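Local coordinates for protein alkaline serine protease (Pseudoalteromonas sp., PDB 1Y9Z) that probably hydrolyses peptide bonds in proteins as a cold-adapted, subtilisin-like alkaline serine protease that binds calcium and sodium ions, at residues Ala179-Ser182 against Asn183-Ala187; Gln191-Asp194 against Gln195-Ile198; Leu405-Ala408 against Gly409-Gln413; Met418-Ala421 against Val422-Lys425. All coordinates share one frame; numbering follows the deposited sequence.

Contact 1: residues Ala179-Ser182 against Asn183-Ala187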
loop_
_atom_site.group_PDB
_atom_site.type_symbol
_atom_site.label_atom_id
_atom_site.label_comp_id
_atom_site.label_asym_id
_atom_site.label_seq_id
_atom_site.Cartn_x
_atom_site.Cartn_y
_atom_site.Cartn_z
ATOM N N ALA A 179 -0.374 9.241 -2.099
ATOM C CA ALA A 179 -0.606 7.941 -2.720
ATOM C C ALA A 179 -1.129 8.046 -4.148
ATOM O O ALA A 179 -1.964 8.898 -4.451
ATOM C CB ALA A 179 -1.599 7.140 -1.879
ATOM N N VAL A 180 -0.624 7.173 -5.018
ATOM C CA VAL A 180 -1.076 7.102 -6.406
ATOM C C VAL A 180 -1.310 5.626 -6.706
ATOM O O VAL A 180 -0.819 4.758 -5.975
ATOM C CB VAL A 180 -0.032 7.658 -7.410
ATOM C CG1 VAL A 180 0.213 9.133 -7.146
ATOM C CG2 VAL A 180 1.263 6.868 -7.316
ATOM N N ASP A 181 -2.064 5.333 -7.764
ATOM C CA ASP A 181 -2.333 3.942 -8.118
ATOM C C ASP A 181 -1.394 3.440 -9.215
ATOM O O ASP A 181 -0.455 4.141 -9.595
ATOM C CB ASP A 181 -3.812 3.755 -8.503
ATOM C CG ASP A 181 -4.201 4.486 -9.774
ATOM O OD1 ASP A 181 -5.421 4.639 -10.006
ATOM O OD2 ASP A 181 -3.310 4.894 -10.543
ATOM N N SER A 182 -1.636 2.231 -9.721
ATOM C CA SER A 182 -0.755 1.656 -10.736
ATOM C C SER A 182 -0.752 2.334 -12.104
ATOM O O SER A 182 0.004 1.935 -12.988
ATOM C CB SER A 182 -1.013 0.150 -10.893
ATOM O OG SER A 182 -2.288 -0.125 -11.437
ATOM N N ASN A 183 -1.595 3.345 -12.289
ATOM C CA ASN A 183 -1.600 4.085 -13.549
ATOM C C ASN A 183 -0.996 5.453 -13.247
ATOM O O ASN A 183 -0.973 6.341 -14.098
ATOM C CB ASN A 183 -3.016 4.267 -14.100
ATOM C CG ASN A 183 -3.017 4.891 -15.490
ATOM O OD1 ASN A 183 -2.375 4.382 -16.408
ATOM N ND2 ASN A 183 -3.735 5.997 -15.646
ATOM N N LEU A 184 -0.513 5.595 -12.015
ATOM C CA LEU A 184 0.103 6.823 -11.523
ATOM C C LEU A 184 -0.910 7.935 -11.303
ATOM O O LEU A 184 -0.556 9.110 -11.236
ATOM C CB LEU A 184 1.210 7.287 -12.473
ATOM C CG LEU A 184 2.374 6.299 -12.603
ATOM C CD1 LEU A 184 3.433 6.874 -13.525
ATOM C CD2 LEU A 184 2.962 6.012 -11.227
ATOM N N ASP A 185 -2.178 7.560 -11.185
ATOM C CA ASP A 185 -3.221 8.539 -10.936
ATOM C C ASP A 185 -3.299 8.808 -9.439
ATOM O O ASP A 185 -3.116 7.903 -8.621
ATOM C CB ASP A 185 -4.575 8.030 -11.433
ATOM C CG ASP A 185 -4.676 8.024 -12.942
ATOM O OD1 ASP A 185 -4.431 9.084 -13.555
ATOM O OD2 ASP A 185 -5.004 6.966 -13.514
ATOM N N HIS A 186 -3.561 10.062 -9.088
ATOM C CA HIS A 186 -3.681 10.462 -7.694
ATOM C C HIS A 186 -4.838 9.711 -7.037
ATOM O O HIS A 186 -5.938 9.648 -7.580
ATOM C CB HIS A 186 -3.911 11.978 -7.624
ATOM C CG HIS A 186 -4.331 12.475 -6.274
ATOM N ND1 HIS A 186 -5.608 12.920 -6.011
ATOM C CD2 HIS A 186 -3.640 12.606 -5.117
ATOM C CE1 HIS A 186 -5.687 13.305 -4.749
ATOM N NE2 HIS A 186 -4.506 13.125 -4.185
ATOM N N ALA A 187 -4.575 9.125 -5.873
ATOM C CA ALA A 187 -5.600 8.391 -5.140
ATOM C C ALA A 187 -6.625 9.388 -4.610
ATOM O O ALA A 187 -6.269 10.359 -3.942
ATOM C CB ALA A 187 -4.967 7.621 -3.992
HETATM O O HOH W 1 -6.036 4.536 -12.542
#
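In Asp181, chi1 of 66° sets CG between the backbone N and the carbonyl carbon, swinging the carboxylate over the turn toward the amides of Asn183 and Asp185. OD2 accepts from both, with Asn183 N at 2.9 Å and Asp185 N at 3.0 Å from Asp181 OD2. The two donors approach opposite faces of the carboxylate plane, each from well above it. The bond to Asn183 N closes an Asx turn, superposed on the type I beta turn from Asp181 to Leu184, in which Leu184 N reaches Asp181 O at 2.8 Å. The turn follows the end of strand 174-180 in the subtilisin-like domain.

Behind it, Asp181 N donates to Asp185 O (2.9 Å) in the carbonyl plane, and Ala187 N meets Ala179 O at 3.0 Å. They flank the single bridge of Val180 with His186. Asp185 lies beside Asp181, pointing the same way, its carboxylate plane turned 76° from that of its neighbour. Asn183 ND2 gives Asp185 OD2 an almost straight bond of 2.7 Å, and one water donates to both Asp181 OD1 and Asp185 OD2. An alanine in place of Asp181 is likely to leave the amides of Asn183 and Asp185 without their shared acceptor.

Gln318 NE2 also binds Asp181 OD1. With amides, a water and this glutamine supplying hydrogens, the two acids can probably stay close while both are ionised.

Contact 2: residues Gln191-Asp194 against Gln195-Ile198. With NA (sodium ion), chain F; NA (sodium ion), chain E.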
loop_
_atom_site.group_PDB
_atom_site.type_symbol
_atom_site.label_atom_id
_atom_site.label_comp_id
_atom_site.label_asym_id
_atom_site.label_seq_id
_atom_site.Cartn_x
_atom_site.Cartn_y
_atom_site.Cartn_z
ATOM N N GLN A 191 -4.858 13.012 0.858
ATOM C CA GLN A 191 -4.954 14.428 1.191
ATOM C C GLN A 191 -3.977 15.256 0.366
ATOM O O GLN A 191 -2.817 14.882 0.187
ATOM C CB GLN A 191 -4.718 14.628 2.693
ATOM C CG GLN A 191 -5.937 14.245 3.525
ATOM C CD GLN A 191 -5.650 14.137 5.009
ATOM O OE1 GLN A 191 -5.145 15.075 5.635
ATOM N NE2 GLN A 191 -5.983 12.991 5.586
ATOM N N TYR A 192 -4.464 16.381 -0.148
ATOM C CA TYR A 192 -3.647 17.263 -0.970
ATOM C C TYR A 192 -3.340 18.562 -0.227
ATOM O O TYR A 192 -4.248 19.289 0.181
ATOM C CB TYR A 192 -4.359 17.550 -2.301
ATOM C CG TYR A 192 -5.748 18.141 -2.164
ATOM C CD1 TYR A 192 -6.850 17.341 -1.842
ATOM C CD2 TYR A 192 -5.956 19.507 -2.339
ATOM C CE1 TYR A 192 -8.127 17.896 -1.701
ATOM C CE2 TYR A 192 -7.219 20.067 -2.198
ATOM C CZ TYR A 192 -8.299 19.262 -1.881
ATOM O OH TYR A 192 -9.543 19.840 -1.748
ATOM N N THR A 193 -2.054 18.849 -0.052
ATOM C CA THR A 193 -1.630 20.049 0.665
ATOM C C THR A 193 -0.359 20.606 0.046
ATOM O O THR A 193 0.265 19.958 -0.798
ATOM C CB THR A 193 -1.297 19.740 2.139
ATOM O OG1 THR A 193 -0.023 19.083 2.198
ATOM C CG2 THR A 193 -2.359 18.838 2.765
ATOM N N ASP A 194 0.034 21.802 0.473
ATOM C CA ASP A 194 1.257 22.388 -0.046
ATOM C C ASP A 194 2.482 21.784 0.634
ATOM O O ASP A 194 3.612 22.187 0.366
ATOM C CB ASP A 194 1.251 23.924 0.078
ATOM C CG ASP A 194 0.987 24.419 1.488
ATOM O OD1 ASP A 194 0.903 23.604 2.426
ATOM O OD2 ASP A 194 0.865 25.653 1.651
ATOM N N GLN A 195 2.246 20.811 1.512
ATOM C CA GLN A 195 3.327 20.101 2.194
ATOM C C GLN A 195 3.621 18.791 1.458
ATOM O O GLN A 195 4.740 18.290 1.528
ATOM C CB GLN A 195 2.958 19.785 3.646
ATOM C CG GLN A 195 3.190 20.916 4.642
ATOM C CD GLN A 195 4.660 21.130 4.975
ATOM O OE1 GLN A 195 5.426 20.172 5.121
ATOM N NE2 GLN A 195 5.056 22.390 5.119
ATOM N N VAL A 196 2.622 18.235 0.768
ATOM C CA VAL A 196 2.821 16.986 0.026
ATOM C C VAL A 196 4.083 17.173 -0.802
ATOM O O VAL A 196 4.188 18.097 -1.612
ATOM C CB VAL A 196 1.614 16.657 -0.874
ATOM C CG1 VAL A 196 1.953 15.490 -1.810
ATOM C CG2 VAL A 196 0.426 16.271 -0.001
ATOM N N GLU A 197 5.033 16.272 -0.592
ATOM C CA GLU A 197 6.347 16.366 -1.211
ATOM C C GLU A 197 6.693 15.329 -2.272
ATOM O O GLU A 197 7.386 15.633 -3.245
ATOM C CB GLU A 197 7.372 16.303 -0.079
ATOM C CG GLU A 197 8.733 16.884 -0.358
ATOM C CD GLU A 197 9.539 17.009 0.919
ATOM O OE1 GLU A 197 8.962 17.453 1.936
ATOM O OE2 GLU A 197 10.737 16.673 0.915
ATOM N N ILE A 198 6.221 14.106 -2.085
ATOM C CA ILE A 198 6.544 13.044 -3.023
ATOM C C ILE A 198 5.448 11.988 -2.971
ATOM O O ILE A 198 4.701 11.916 -1.995
ATOM C CB ILE A 198 7.928 12.448 -2.653
ATOM C CG1 ILE A 198 8.503 11.661 -3.826
ATOM C CG2 ILE A 198 7.809 11.571 -1.414
ATOM C CD1 ILE A 198 9.985 11.356 -3.669
HETATM NA NA NA F . 6.577 17.639 3.312
HETATM NA NA NA E . 6.371 18.045 5.642
HETATM O O HOH W 2 2.800 20.390 -2.549
#
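From Thr193 to Val196 the chain bends so that Val196 N comes back to Thr193 O, but at 3.3 Å this bond is weak. The Thr193 side chain does more. OG1 sits between the backbone N and the carbonyl carbon (chi1 76°), which turns it over the bend, where it accepts from Gln195 N at 2.9 Å and from Val196 N at 3.1 Å. The first of these bonds makes an ST turn. A valine here, without the hydroxyl, would probably leave the amides of Gln195 and Val196 without their shared acceptor and the bend less firmly held. A methyl of Val196, CG2, rests 3.5 Å from Gln191 O.

Beyond the bend the polar groups turn to metal. Gln195, its chain bent at chi2, brings OE1 to one sodium site at 2.4 Å, while its backbone O binds the second at 2.6 Å together with Glu197 OE1 at 2.8 Å. The two sodium positions lie only about 2.4 Å apart, so they are probably alternatives and joint occupancy is doubtful. Val174 O is a ligand of both sites; Ala169 O and Tyr171 O complete the first. Asp172 OD1 accepts from Gln195 NE2, fixing which end of the amide faces the metal, and Arg395 pairs with Glu197 OE2. A sodium ion and Arg395 would probably favour an ionised Glu197.

Contact 3: residues Leu405-Ala408 against Gly409-Gln413. With CA (calcium ion), chain D.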
loop_
_atom_site.group_PDB
_atom_site.type_symbol
_atom_site.label_atom_id
_atom_site.label_comp_id
_atom_site.label_asym_id
_atom_site.label_seq_id
_atom_site.Cartn_x
_atom_site.Cartn_y
_atom_site.Cartn_z
ATOM N N LEU A 405 4.388 14.041 -11.903
ATOM C CA LEU A 405 3.074 13.478 -12.201
ATOM C C LEU A 405 2.047 14.600 -12.301
ATOM O O LEU A 405 2.322 15.735 -11.922
ATOM C CB LEU A 405 2.639 12.513 -11.092
ATOM C CG LEU A 405 3.532 11.323 -10.736
ATOM C CD1 LEU A 405 2.854 10.498 -9.643
ATOM C CD2 LEU A 405 3.777 10.469 -11.967
ATOM N N SER A 406 0.862 14.276 -12.810
ATOM C CA SER A 406 -0.211 15.258 -12.935
ATOM C C SER A 406 0.263 16.511 -13.669
ATOM O O SER A 406 1.050 16.426 -14.612
ATOM C CB SER A 406 -0.730 15.625 -11.539
ATOM O OG SER A 406 -1.883 16.444 -11.608
ATOM N N VAL A 407 -0.220 17.671 -13.237
ATOM C CA VAL A 407 0.168 18.930 -13.860
ATOM C C VAL A 407 1.674 19.128 -13.717
ATOM O O VAL A 407 2.279 18.687 -12.738
ATOM C CB VAL A 407 -0.575 20.125 -13.213
ATOM C CG1 VAL A 407 -0.209 20.234 -11.742
ATOM C CG2 VAL A 407 -0.234 21.413 -13.948
ATOM N N ALA A 408 2.277 19.786 -14.701
ATOM C CA ALA A 408 3.712 20.037 -14.689
ATOM C C ALA A 408 4.145 20.757 -13.418
ATOM O O ALA A 408 3.476 21.686 -12.959
ATOM C CB ALA A 408 4.107 20.860 -15.912
ATOM N N GLY A 409 5.270 20.322 -12.857
ATOM C CA GLY A 409 5.786 20.935 -11.649
ATOM C C GLY A 409 5.174 20.374 -10.382
ATOM O O GLY A 409 4.291 19.520 -10.426
ATOM N N ARG A 410 5.643 20.863 -9.241
ATOM C CA ARG A 410 5.128 20.398 -7.964
ATOM C C ARG A 410 3.656 20.764 -7.817
ATOM O O ARG A 410 3.248 21.870 -8.164
ATOM C CB ARG A 410 5.923 21.023 -6.815
ATOM C CG ARG A 410 5.499 20.529 -5.441
ATOM C CD ARG A 410 6.305 21.183 -4.327
ATOM N NE ARG A 410 5.966 20.604 -3.030
ATOM C CZ ARG A 410 6.667 20.786 -1.915
ATOM N NH1 ARG A 410 6.274 20.212 -0.785
ATOM N NH2 ARG A 410 7.761 21.536 -1.925
ATOM N N ASP A 411 2.854 19.823 -7.328
ATOM C CA ASP A 411 1.438 20.084 -7.096
ATOM C C ASP A 411 1.039 19.486 -5.751
ATOM O O ASP A 411 1.761 18.651 -5.197
ATOM C CB ASP A 411 0.561 19.535 -8.233
ATOM C CG ASP A 411 0.827 18.078 -8.539
ATOM O OD1 ASP A 411 1.521 17.797 -9.539
ATOM O OD2 ASP A 411 0.340 17.221 -7.775
ATOM N N ASN A 412 -0.098 19.925 -5.220
ATOM C CA ASN A 412 -0.568 19.462 -3.916
ATOM C C ASN A 412 -1.017 18.008 -3.875
ATOM O O ASN A 412 -1.058 17.400 -2.804
ATOM C CB ASN A 412 -1.714 20.348 -3.413
ATOM C CG ASN A 412 -1.270 21.765 -3.081
ATOM O OD1 ASN A 412 -2.048 22.548 -2.538
ATOM N ND2 ASN A 412 -0.024 22.099 -3.404
ATOM N N GLN A 413 -1.366 17.453 -5.028
ATOM C CA GLN A 413 -1.809 16.064 -5.079
ATOM C C GLN A 413 -0.672 15.048 -5.050
ATOM O O GLN A 413 -0.732 14.064 -4.309
ATOM C CB GLN A 413 -2.652 15.814 -6.334
ATOM C CG GLN A 413 -4.071 16.355 -6.257
ATOM C CD GLN A 413 -4.146 17.865 -6.359
ATOM O OE1 GLN A 413 -5.060 18.485 -5.810
ATOM N NE2 GLN A 413 -3.201 18.466 -7.073
HETATM CA CA CA D . 3.290 17.561 -11.029
HETATM O O HOH W 3 4.052 15.940 -9.415
#
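Leu405 O makes the shortest of the five calcium bonds formed here, 2.2 Å, and Gly409 O stands across the ion from it at 2.3 Å, the two oxygens subtending about 172° at the metal. A second opposed pair is formed by Val407 O (2.3 Å) and a water (2.4 Å), at about 167°. Asp411 OD1, 2.3 Å from the calcium, lies roughly perpendicular to both pairs. These five ligands fit an octahedron, and OD1 of Asp404 supplies the sixth.

The oxygens are drawn close by the shared ion rather than by hydrogen bonds: Leu405 O and Asp411 OD1, for instance, are 3.3 Å apart. Asp411 reaches inward because its CG lies between the backbone N and the carbonyl carbon (chi1 52°), which sends OD1 to the metal, while OD2 accepts from Thr414 N and so limits rotation of the carboxylate. Its CB also packs at 3.7 Å on CG1 of Val407, the two side chains running antiparallel alongside one another. The bound water accepts from Leu405 N at 3.1 Å, so the same residue holds the ion through its carbonyl and orients the water through its amide.

Gly409 takes a backbone conformation in which a beta carbon would run into Ala408 O; its own carbonyl points to the calcium. Carbonyls at alternate positions, closed by an aspartate at each end, form a calcium-binding loop between helices 391-401 and 421-430, consistent with the metal-stabilised surface loops of subtilases.

Contact 4: residues Met418-Ala421 against Val422-Lys425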
loop_
_atom_site.group_PDB
_atom_site.type_symbol
_atom_site.label_atom_id
_atom_site.label_comp_id
_atom_site.label_asym_id
_atom_site.label_seq_id
_atom_site.Cartn_x
_atom_site.Cartn_y
_atom_site.Cartn_z
ATOM N N MET A 418 6.420 10.739 -8.564
ATOM C CA MET A 418 6.714 9.381 -8.127
ATOM C C MET A 418 8.185 9.202 -7.782
ATOM O O MET A 418 9.063 9.549 -8.573
ATOM C CB MET A 418 6.325 8.389 -9.226
ATOM C CG MET A 418 6.415 6.939 -8.796
ATOM S SD MET A 418 5.180 6.544 -7.546
ATOM C CE MET A 418 4.503 5.023 -8.205
ATOM N N ILE A 419 8.453 8.659 -6.600
ATOM C CA ILE A 419 9.824 8.433 -6.168
ATOM C C ILE A 419 10.518 7.511 -7.176
ATOM O O ILE A 419 9.906 6.586 -7.709
ATOM C CB ILE A 419 9.861 7.819 -4.746
ATOM C CG1 ILE A 419 11.300 7.777 -4.233
ATOM C CG2 ILE A 419 9.218 6.435 -4.753
ATOM C CD1 ILE A 419 11.410 7.535 -2.743
ATOM N N ASN A 420 11.792 7.785 -7.437
ATOM C CA ASN A 420 12.575 7.015 -8.402
ATOM C C ASN A 420 13.920 6.647 -7.788
ATOM O O ASN A 420 14.840 7.465 -7.754
ATOM C CB ASN A 420 12.793 7.856 -9.665
ATOM C CG ASN A 420 13.403 7.062 -10.801
ATOM O OD1 ASN A 420 14.323 6.273 -10.598
ATOM N ND2 ASN A 420 12.899 7.278 -12.011
ATOM N N ALA A 421 14.033 5.409 -7.315
ATOM C CA ALA A 421 15.256 4.933 -6.679
ATOM C C ALA A 421 16.495 5.014 -7.563
ATOM O O ALA A 421 17.540 5.498 -7.133
ATOM C CB ALA A 421 15.060 3.502 -6.192
ATOM N N VAL A 422 16.374 4.535 -8.798
ATOM C CA VAL A 422 17.494 4.542 -9.733
ATOM C C VAL A 422 18.027 5.949 -9.983
ATOM O O VAL A 422 19.229 6.190 -9.891
ATOM C CB VAL A 422 17.090 3.914 -11.085
ATOM C CG1 VAL A 422 18.273 3.932 -12.047
ATOM C CG2 VAL A 422 16.611 2.490 -10.868
ATOM N N ALA A 423 17.126 6.875 -10.295
ATOM C CA ALA A 423 17.514 8.255 -10.560
ATOM C C ALA A 423 18.104 8.930 -9.325
ATOM O O ALA A 423 19.061 9.697 -9.425
ATOM C CB ALA A 423 16.314 9.043 -11.070
ATOM N N ALA A 424 17.530 8.649 -8.160
ATOM C CA ALA A 424 18.020 9.233 -6.917
ATOM C C ALA A 424 19.450 8.772 -6.647
ATOM O O ALA A 424 20.297 9.558 -6.224
ATOM C CB ALA A 424 17.111 8.839 -5.760
ATOM N N LYS A 425 19.711 7.492 -6.891
ATOM C CA LYS A 425 21.043 6.938 -6.685
ATOM C C LYS A 425 22.046 7.602 -7.621
ATOM O O LYS A 425 23.125 8.011 -7.198
ATOM C CB LYS A 425 21.039 5.430 -6.938
ATOM C CG LYS A 425 22.433 4.812 -6.968
ATOM C CD LYS A 425 22.391 3.367 -7.436
ATOM C CE LYS A 425 23.792 2.800 -7.607
ATOM N NZ LYS A 425 24.590 3.546 -8.620
#
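Asn420 is the N-cap of helix 421-430, and its side chain caps the amide of Ala423. The capping bond runs from Ala423 N to Asn420 OD1, 2.9 Å long and nearly straight at the hydrogen (174°), although the donor stands 51° above the plane of the amide carbonyl. CG lies anti to the backbone N (chi1 -171°), and this folds the side chain alongside the first turn, so that OD1 meets an amide that has no i-4 carbonyl inside the helix. The other end of the same side chain is tied down as well, since Asn420 ND2 donates to Asp403 OD2.

Backbone bonds then start the helix proper: Ala424 N donates to Asn420 O at 3.0 Å, and Lys425 N to Ala421 O, also at 3.0 Å. Lys425 itself extends away from this turn to a salt bridge with Asp429.

Apolar packing joins the helix start to its neighbours. Ala421 rests on Val378 of helix 368-385, and Ala424 on Leu398 and Thr401 of helix 391-401. Within the cap, the methyl group of Ala423 lies against the capping amide, its CB 3.5 Å from Asn420 CG.

Contacts 1 and 2 follow one another in the segment joining strands 174-180 and 196-201, parallel neighbours in the core sheet; their centres are 14 Å apart. The calcium loop of contact 3 meets both. Arg410 NH1 probably hydrogen-bonds Val196 O (3.1 Å), while Leu405 CD1 packs on Val180 CG1 at 3.9 Å. Contact 4 joins the cluster through Met418, whose CE lies 3.5 Å from Leu184 CD2, and through Ile419 CB, 3.7 Å from Ile198 CD1. The bound phenylmethanesulfonic acid, probably derived from a sulfonyl inhibitor, sits in a pocket that includes His65 and Ser369, about 7 Å from the side chain of Gln191 and about 8 Å from that of Ala179.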